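Side-chain contacts in aldehyde dehydrogenase (PDB 4H7N), which probably oxidises aldehydes to carboxylic acids with NAD+ as the electron acceptor: residues Q58-I63 and A93-W98; E72-D77 and S82-E87; G335-E338 and G343-C346. All coordinates share one frame; numbering follows the deposited sequence.

Contacts 1 and 2 share helix 82-106, which meets helix 48-64 through residues 58-63 and helix 67-78 through residues 72-77; their centres lie about 17 Å apart. Contact 2 is the buried one, a meeting of leucine, valine and threonine with the stem of a glutamate, whose carboxylate is held by partners outside the contact. Contact 1 is only partly buried, and there an isoleucine on the inner side gives way to a lysine-aspartate salt bridge on the outer side. Contact 3, also partly buried, has its centre about 36 Å from that of contact 1 and pairs two short neighbouring strands of a hairpin, together with the loop leading into it, mainly by backbone hydrogen bonds.

Contact 1 (Q58-I63 and A93-W98); sequences QWKQAI and ASIDRW
K60 reaches across from one helix to D96 on the other, and the two side chains meet at about a right angle. Its ammonium group lies before the carboxylate, with NZ 2.6 Å from OD1 of D96 and 3.1 Å from OD2. The hydrogen bond goes to OD1, on the syn lone pair, the side that faces the second oxygen, so this salt bridge sits in the mouth of the carboxylate. The torsions explain the reach: K60 starts out with CG opposite its backbone N (chi1 -169°), runs straight through chi2, then bends at chi3 (100°), which turns its end toward the aspartate.

The stem of the same lysine serves a second purpose. CB and CG of K60 both lie 4.1 Å from I95 CD1, and the two chains cross obliquely. A lysine suits this place because its methylenes can cover an isoleucine while its charged end stays at the more exposed side. These segments belong to helices 48-64 and 82-106 in the N-terminal part of the chain, and the nearest CA atoms, those of K60 and I95, are 7.6 Å apart. Replacing K60 with alanine would probably leave D96 without its cationic mate and uncover CD1 of I95.

Q57, just ahead of the segment and about one turn before K60, braces the ion pair from both ends: its OE1 bonds K60 NZ and its NE2 bonds D96 OD1. On the inner side, W59 carries CD1 of I63 over the centre of its ring, 3.6 Å above the plane, and packs on helix 147-153 and, together with I63, on helix 169-176, while I63 also touches F91 and K60 touches L92.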
loop_
_atom_site.group_PDB
_atom_site.type_symbol
_atom_site.label_atom_id
_atom_site.label_comp_id
_atom_site.label_asym_id
_atom_site.label_seq_id
_atom_site.Cartn_x
_atom_site.Cartn_y
_atom_site.Cartn_z
ATOM N N GLN A 58 13.385 11.461 25.595
ATOM C CA GLN A 58 13.668 12.821 26.106
ATOM C C GLN A 58 12.455 13.723 25.888
ATOM O O GLN A 58 12.125 14.520 26.763
ATOM C CB GLN A 58 14.883 13.488 25.426
ATOM C CG GLN A 58 16.205 13.206 26.065
ATOM C CD GLN A 58 17.419 13.263 25.124
ATOM O OE1 GLN A 58 17.351 13.700 23.966
ATOM N NE2 GLN A 58 18.572 12.816 25.657
ATOM N N TRP A 59 11.825 13.602 24.713
ATOM C CA TRP A 59 10.607 14.363 24.392
ATOM C C TRP A 59 9.481 13.960 25.346
ATOM O O TRP A 59 8.825 14.833 25.952
ATOM C CB TRP A 59 10.210 14.191 22.908
ATOM C CG TRP A 59 9.090 15.066 22.476
ATOM C CD1 TRP A 59 8.918 16.381 22.793
ATOM C CD2 TRP A 59 7.999 14.717 21.653
ATOM N NE1 TRP A 59 7.817 16.862 22.207
ATOM C CE2 TRP A 59 7.200 15.867 21.525
ATOM C CE3 TRP A 59 7.610 13.542 21.002
ATOM C CZ2 TRP A 59 6.041 15.886 20.793
ATOM C CZ3 TRP A 59 6.459 13.556 20.280
ATOM C CH2 TRP A 59 5.670 14.723 20.187
ATOM N N LYS A 60 9.319 12.661 25.575
ATOM C CA LYS A 60 8.333 12.186 26.522
ATOM C C LYS A 60 8.570 12.764 27.941
ATOM O O LYS A 60 7.638 13.217 28.619
ATOM C CB LYS A 60 8.319 10.656 26.604
ATOM C CG LYS A 60 7.134 10.135 27.384
ATOM C CD LYS A 60 7.099 8.613 27.517
ATOM C CE LYS A 60 7.607 8.209 28.871
ATOM N NZ LYS A 60 8.050 6.805 28.948
ATOM N N GLN A 61 9.812 12.754 28.378
ATOM C CA GLN A 61 10.129 13.358 29.666
ATOM C C GLN A 61 9.734 14.828 29.749
ATOM O O GLN A 61 9.172 15.248 30.757
ATOM C CB GLN A 61 11.613 13.173 30.045
ATOM C CG GLN A 61 11.932 11.735 30.454
ATOM C CD GLN A 61 10.941 11.190 31.491
ATOM O OE1 GLN A 61 10.640 11.851 32.510
ATOM N NE2 GLN A 61 10.418 9.998 31.237
ATOM N N ALA A 62 10.047 15.606 28.721
ATOM C CA ALA A 62 9.690 17.014 28.693
ATOM C C ALA A 62 8.176 17.225 28.715
ATOM O O ALA A 62 7.700 18.128 29.374
ATOM C CB ALA A 62 10.300 17.726 27.482
ATOM N N ILE A 63 7.436 16.414 27.976
ATOM C CA ILE A 63 5.988 16.495 27.975
ATOM C C ILE A 63 5.463 16.169 29.348
ATOM O O ILE A 63 4.593 16.873 29.879
ATOM C CB ILE A 63 5.367 15.507 26.963
ATOM C CG1 ILE A 63 5.739 15.895 25.560
ATOM C CG2 ILE A 63 3.857 15.436 27.114
ATOM C CD1 ILE A 63 5.622 14.737 24.574
ATOM N N ALA A 93 1.931 5.888 26.421
ATOM C CA ALA A 93 2.208 4.440 26.309
ATOM C C ALA A 93 2.556 4.072 24.893
ATOM O O ALA A 93 3.321 3.139 24.648
ATOM C CB ALA A 93 1.036 3.589 26.788
ATOM N N SER A 94 1.986 4.791 23.936
ATOM C CA SER A 94 2.299 4.501 22.550
ATOM C C SER A 94 3.776 4.872 22.201
ATOM O O SER A 94 4.443 4.164 21.446
ATOM C CB SER A 94 1.242 5.171 21.666
ATOM O OG SER A 94 1.717 5.279 20.368
ATOM N N ILE A 95 4.320 5.929 22.798
ATOM C CA ILE A 95 5.690 6.257 22.570
ATOM C C ILE A 95 6.562 5.104 23.084
ATOM O O ILE A 95 7.503 4.645 22.397
ATOM C CB ILE A 95 6.072 7.542 23.340
ATOM C CG1 ILE A 95 5.387 8.797 22.730
ATOM C CG2 ILE A 95 7.585 7.723 23.339
ATOM C CD1 ILE A 95 5.720 10.072 23.518
ATOM N N ASP A 96 6.258 4.625 24.303
ATOM C CA ASP A 96 6.974 3.483 24.868
ATOM C C ASP A 96 6.892 2.233 23.991
ATOM O O ASP A 96 7.918 1.566 23.736
ATOM C CB ASP A 96 6.484 3.154 26.290
ATOM C CG ASP A 96 6.937 4.205 27.328
ATOM O OD1 ASP A 96 7.720 5.143 26.949
ATOM O OD2 ASP A 96 6.550 4.075 28.529
ATOM N N ARG A 97 5.683 1.885 23.595
ATOM C CA ARG A 97 5.443 0.684 22.815
ATOM C C ARG A 97 6.190 0.667 21.475
ATOM O O ARG A 97 6.853 -0.318 21.117
ATOM C CB ARG A 97 3.951 0.525 22.569
ATOM C CG ARG A 97 3.610 -0.814 21.936
ATOM C CD ARG A 97 2.110 -1.019 21.756
ATOM N NE ARG A 97 1.378 0.199 21.410
ATOM C CZ ARG A 97 1.201 0.692 20.179
ATOM N NH1 ARG A 97 0.489 1.812 20.046
ATOM N NH2 ARG A 97 1.738 0.098 19.090
ATOM N N TRP A 98 6.077 1.741 20.721
ATOM C CA TRP A 98 6.839 1.854 19.484
ATOM C C TRP A 98 8.352 1.895 19.703
ATOM O O TRP A 98 9.088 1.343 18.917
ATOM C CB TRP A 98 6.390 3.087 18.675
ATOM C CG TRP A 98 5.084 2.872 18.010
ATOM C CD1 TRP A 98 3.909 3.551 18.218
ATOM C CD2 TRP A 98 4.800 1.869 17.018
ATOM N NE1 TRP A 98 2.921 3.011 17.412
ATOM C CE2 TRP A 98 3.450 2.007 16.653
ATOM C CE3 TRP A 98 5.572 0.904 16.383
ATOM C CZ2 TRP A 98 2.839 1.183 15.710
ATOM C CZ3 TRP A 98 4.972 0.090 15.441
ATOM C CH2 TRP A 98 3.607 0.238 15.128
#

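Contact 2 (E72-D77 and S82-E87); sequences EALVND and SITVLE
L74 sets CG opposite its backbone N (chi1 -168°), and T84 does the same with CG2 (its OG1 standing at chi1 -76°, beside the backbone N), which brings the leucine branch and the threonine methyl together. The two side chains slide past one another in opposite directions: T84 CG2 lies 3.9 Å from L74 CB and equally far from L74 CD2. V75 adds a looser methyl contact, its CG2 4.3 Å from T84 CG2.

Threonine suits this place because it has two different faces to offer. Its methyl goes to the leucine, whereas its hydroxyl hydrogen-bonds to R80 O in the connection just ahead of the helix. E87 divides its roles in a similar way: its extended chain runs aslant past L74, with CB and OE1 near CD2, the latter 4.0 Å from L74 CD2. The carboxylate itself is held by a salt bridge from OE1 to R80 and a hydrogen bond from OE2 to T141 N, so a buried charge is probably well compensated. P139 and L140 of helix 139-144 cover L74 further.

The axes of the two short segments approach to 9.5 Å. Helices 67-78 and 82-106 are thus two consecutive helices joined by a short connection, meeting at an oblique 128° and packed through L74, V75, the T84 methyl and the aliphatic stem of E87.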
loop_
_atom_site.group_PDB
_atom_site.type_symbol
_atom_site.label_atom_id
_atom_site.label_comp_id
_atom_site.label_asym_id
_atom_site.label_seq_id
_atom_site.Cartn_x
_atom_site.Cartn_y
_atom_site.Cartn_z
ATOM N N GLU A 72 -4.547 20.913 30.085
ATOM C CA GLU A 72 -5.359 22.132 30.010
ATOM C C GLU A 72 -5.699 22.494 28.527
ATOM O O GLU A 72 -6.823 22.932 28.167
ATOM C CB GLU A 72 -4.635 23.264 30.757
ATOM C CG GLU A 72 -5.051 24.670 30.417
ATOM C CD GLU A 72 -4.117 25.689 31.081
ATOM O OE1 GLU A 72 -2.871 25.671 30.852
ATOM O OE2 GLU A 72 -4.628 26.485 31.851
ATOM N N ALA A 73 -4.717 22.362 27.662
ATOM C CA ALA A 73 -4.967 22.684 26.267
ATOM C C ALA A 73 -5.931 21.677 25.630
ATOM O O ALA A 73 -6.771 22.056 24.836
ATOM C CB ALA A 73 -3.677 22.765 25.482
ATOM N N LEU A 74 -5.823 20.412 26.012
ATOM C CA LEU A 74 -6.671 19.375 25.415
ATOM C C LEU A 74 -8.107 19.439 26.002
ATOM O O LEU A 74 -9.084 19.233 25.295
ATOM C CB LEU A 74 -5.971 18.026 25.532
ATOM C CG LEU A 74 -6.541 16.873 24.736
ATOM C CD1 LEU A 74 -6.600 17.167 23.242
ATOM C CD2 LEU A 74 -5.664 15.643 24.999
ATOM N N VAL A 75 -8.253 19.768 27.269
ATOM C CA VAL A 75 -9.590 20.098 27.826
ATOM C C VAL A 75 -10.226 21.268 27.013
ATOM O O VAL A 75 -11.391 21.226 26.644
ATOM C CB VAL A 75 -9.511 20.516 29.293
ATOM C CG1 VAL A 75 -10.782 21.212 29.772
ATOM C CG2 VAL A 75 -9.210 19.331 30.175
ATOM N N ASN A 76 -9.446 22.310 26.778
ATOM C CA ASN A 76 -9.913 23.454 26.009
ATOM C C ASN A 76 -10.353 23.009 24.599
ATOM O O ASN A 76 -11.397 23.478 24.105
ATOM C CB ASN A 76 -8.792 24.496 25.933
ATOM C CG ASN A 76 -9.262 25.914 25.605
ATOM O OD1 ASN A 76 -8.519 26.890 25.873
ATOM N ND2 ASN A 76 -10.447 26.061 24.992
ATOM N N ASP A 77 -9.576 22.135 23.957
ATOM C CA ASP A 77 -9.917 21.665 22.597
ATOM C C ASP A 77 -11.190 20.826 22.567
ATOM O O ASP A 77 -11.941 20.878 21.614
ATOM C CB ASP A 77 -8.801 20.791 21.977
ATOM C CG ASP A 77 -7.648 21.578 21.329
ATOM O OD1 ASP A 77 -7.850 22.663 20.707
ATOM O OD2 ASP A 77 -6.496 21.048 21.355
ATOM N N SER A 82 -12.059 13.494 31.609
ATOM C CA SER A 82 -11.618 12.124 31.870
ATOM C C SER A 82 -11.111 11.451 30.594
ATOM O O SER A 82 -10.071 10.772 30.619
ATOM C CB SER A 82 -12.685 11.318 32.597
ATOM O OG SER A 82 -13.856 11.262 31.814
ATOM N N ILE A 83 -11.743 11.705 29.454
ATOM C CA ILE A 83 -11.215 11.179 28.179
ATOM C C ILE A 83 -9.935 11.928 27.780
ATOM O O ILE A 83 -9.062 11.369 27.125
ATOM C CB ILE A 83 -12.268 11.186 27.033
ATOM C CG1 ILE A 83 -13.517 10.358 27.373
ATOM C CG2 ILE A 83 -11.698 10.703 25.731
ATOM C CD1 ILE A 83 -13.303 9.147 28.262
ATOM N N THR A 84 -9.752 13.154 28.245
ATOM C CA THR A 84 -8.462 13.826 28.033
ATOM C C THR A 84 -7.323 13.103 28.732
ATOM O O THR A 84 -6.243 12.886 28.149
ATOM C CB THR A 84 -8.556 15.321 28.421
ATOM O OG1 THR A 84 -9.263 16.012 27.388
ATOM C CG2 THR A 84 -7.216 15.935 28.533
ATOM N N VAL A 85 -7.547 12.744 29.984
ATOM C CA VAL A 85 -6.542 11.992 30.749
ATOM C C VAL A 85 -6.193 10.679 30.010
ATOM O O VAL A 85 -5.041 10.328 29.848
ATOM C CB VAL A 85 -7.018 11.678 32.163
ATOM C CG1 VAL A 85 -5.940 10.931 32.932
ATOM C CG2 VAL A 85 -7.390 12.973 32.897
ATOM N N LEU A 86 -7.192 9.983 29.516
ATOM C CA LEU A 86 -6.933 8.733 28.793
ATOM C C LEU A 86 -6.189 8.954 27.503
ATOM O O LEU A 86 -5.294 8.171 27.163
ATOM C CB LEU A 86 -8.239 7.977 28.523
ATOM C CG LEU A 86 -9.164 7.737 29.733
ATOM C CD1 LEU A 86 -10.248 6.736 29.323
ATOM C CD2 LEU A 86 -8.450 7.255 31.007
ATOM N N GLU A 87 -6.523 10.017 26.772
ATOM C CA GLU A 87 -5.779 10.301 25.533
ATOM C C GLU A 87 -4.336 10.510 25.845
ATOM O O GLU A 87 -3.452 9.987 25.138
ATOM C CB GLU A 87 -6.262 11.568 24.841
ATOM C CG GLU A 87 -7.207 11.386 23.731
ATOM C CD GLU A 87 -7.410 12.640 22.895
ATOM O OE1 GLU A 87 -8.411 13.309 23.179
ATOM O OE2 GLU A 87 -6.625 12.915 21.925
#

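Contact 3 (G335-E338 and G343-C346); sequences GKVE and GWWC
E338 and W345 face each other as an antiparallel hydrogen-bonded pair, each residue giving its N-H and receiving one in return. E338 N donates to W345 O at 2.9 Å, with an N-H...O angle of 159°. The return bond, from W345 N to E338 O, is 2.8 Å long and more bent at hydrogen, 140°.

Both carbonyls take a second, weaker donor. V337 CA lies 3.2 Å from W345 O in a CA-H...O contact, and W344 CA comes 3.5 Å from E338 O in another. E338 O also lies at the edge of the W345 indole, in its plane, 3.6 Å from CD1.

The side-chain polar groups find their partners outside the two segments. E338 OE2 forms a salt bridge with R347, W344 NE1 donates to E311, and W345 NE1 to L340 O at the end of strand 338-340. Apolar contact is left to V337, whose CG1 is 3.8 Å from W344 CE3, the two side chains crossing at about a right angle; I317 of helix 311-326 also touches the valine. A branched valine suits this position, offering one methyl to the indole and the other, CG2, to CB of C346, 4.3 Å away. G335, with phi 87°, has a backbone that would jam a CB against the preceding carbonyl.

The chemistry implies a beta hairpin whose register is set by main-chain bonds, while the tryptophans and the glutamate tie it, through their polar ends, to its own partner strand and to neighbouring parts of the chain.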
loop_
_atom_site.group_PDB
_atom_site.type_symbol
_atom_site.label_atom_id
_atom_site.label_comp_id
_atom_site.label_asym_id
_atom_site.label_seq_id
_atom_site.Cartn_x
_atom_site.Cartn_y
_atom_site.Cartn_z
ATOM N N GLY A 335 -32.168 12.484 22.632
ATOM C CA GLY A 335 -32.831 12.843 21.392
ATOM C C GLY A 335 -32.912 14.307 21.037
ATOM O O GLY A 335 -33.596 14.648 20.094
ATOM N N LYS A 336 -32.161 15.159 21.733
ATOM C CA LYS A 336 -32.149 16.590 21.461
ATOM C C LYS A 336 -30.740 17.165 21.382
ATOM O O LYS A 336 -30.017 17.127 22.377
ATOM C CB LYS A 336 -32.832 17.337 22.594
ATOM C CG LYS A 336 -34.269 16.967 22.821
ATOM C CD LYS A 336 -34.798 17.738 24.029
ATOM C CE LYS A 336 -35.515 16.827 25.022
ATOM N NZ LYS A 336 -36.795 16.310 24.471
ATOM N N VAL A 337 -30.380 17.752 20.242
ATOM C CA VAL A 337 -29.179 18.564 20.170
ATOM C C VAL A 337 -29.494 19.965 20.675
ATOM O O VAL A 337 -30.273 20.676 20.070
ATOM C CB VAL A 337 -28.638 18.619 18.755
ATOM C CG1 VAL A 337 -27.438 19.558 18.677
ATOM C CG2 VAL A 337 -28.258 17.195 18.295
ATOM N N GLU A 338 -28.914 20.358 21.801
ATOM C CA GLU A 338 -29.278 21.643 22.437
ATOM C C GLU A 338 -28.058 22.468 22.783
ATOM O O GLU A 338 -26.943 21.921 22.984
ATOM C CB GLU A 338 -30.123 21.414 23.673
ATOM C CG GLU A 338 -29.626 20.274 24.543
ATOM C CD GLU A 338 -30.480 20.062 25.787
ATOM O OE1 GLU A 338 -31.376 20.890 26.014
ATOM O OE2 GLU A 338 -30.236 19.083 26.535
ATOM N N GLY A 343 -22.379 26.181 24.161
ATOM C CA GLY A 343 -21.932 24.952 23.493
ATOM C C GLY A 343 -23.077 24.089 22.986
ATOM O O GLY A 343 -24.207 24.277 23.391
ATOM N N TRP A 344 -22.778 23.139 22.106
ATOM C CA TRP A 344 -23.777 22.185 21.629
ATOM C C TRP A 344 -23.570 20.850 22.346
ATOM O O TRP A 344 -22.439 20.379 22.504
ATOM C CB TRP A 344 -23.643 21.928 20.118
ATOM C CG TRP A 344 -24.098 23.052 19.234
ATOM C CD1 TRP A 344 -23.318 23.810 18.408
ATOM C CD2 TRP A 344 -25.441 23.533 19.074
ATOM N NE1 TRP A 344 -24.085 24.739 17.762
ATOM C CE2 TRP A 344 -25.391 24.596 18.147
ATOM C CE3 TRP A 344 -26.680 23.170 19.633
ATOM C CZ2 TRP A 344 -26.533 25.306 17.748
ATOM C CZ3 TRP A 344 -27.810 23.867 19.259
ATOM C CH2 TRP A 344 -27.731 24.936 18.313
ATOM N N TRP A 345 -24.683 20.224 22.684
ATOM C CA TRP A 345 -24.732 19.008 23.465
ATOM C C TRP A 345 -25.820 18.059 22.967
ATOM O O TRP A 345 -26.830 18.482 22.388
ATOM C CB TRP A 345 -25.021 19.334 24.930
ATOM C CG TRP A 345 -24.120 20.348 25.510
ATOM C CD1 TRP A 345 -24.218 21.699 25.380
ATOM C CD2 TRP A 345 -22.990 20.105 26.344
ATOM N NE1 TRP A 345 -23.203 22.322 26.066
ATOM C CE2 TRP A 345 -22.439 21.368 26.676
ATOM C CE3 TRP A 345 -22.396 18.950 26.859
ATOM C CZ2 TRP A 345 -21.331 21.504 27.475
ATOM C CZ3 TRP A 345 -21.296 19.092 27.678
ATOM C CH2 TRP A 345 -20.771 20.368 27.970
ATOM N N CYS A 346 -25.576 16.771 23.172
ATOM C CA CYS A 346 -26.579 15.723 22.957
ATOM C C CYS A 346 -26.346 14.645 23.996
ATOM O O CYS A 346 -25.211 14.166 24.186
ATOM C CB CYS A 346 -26.459 15.095 21.568
ATOM S SG CYS A 346 -27.875 14.001 21.156
#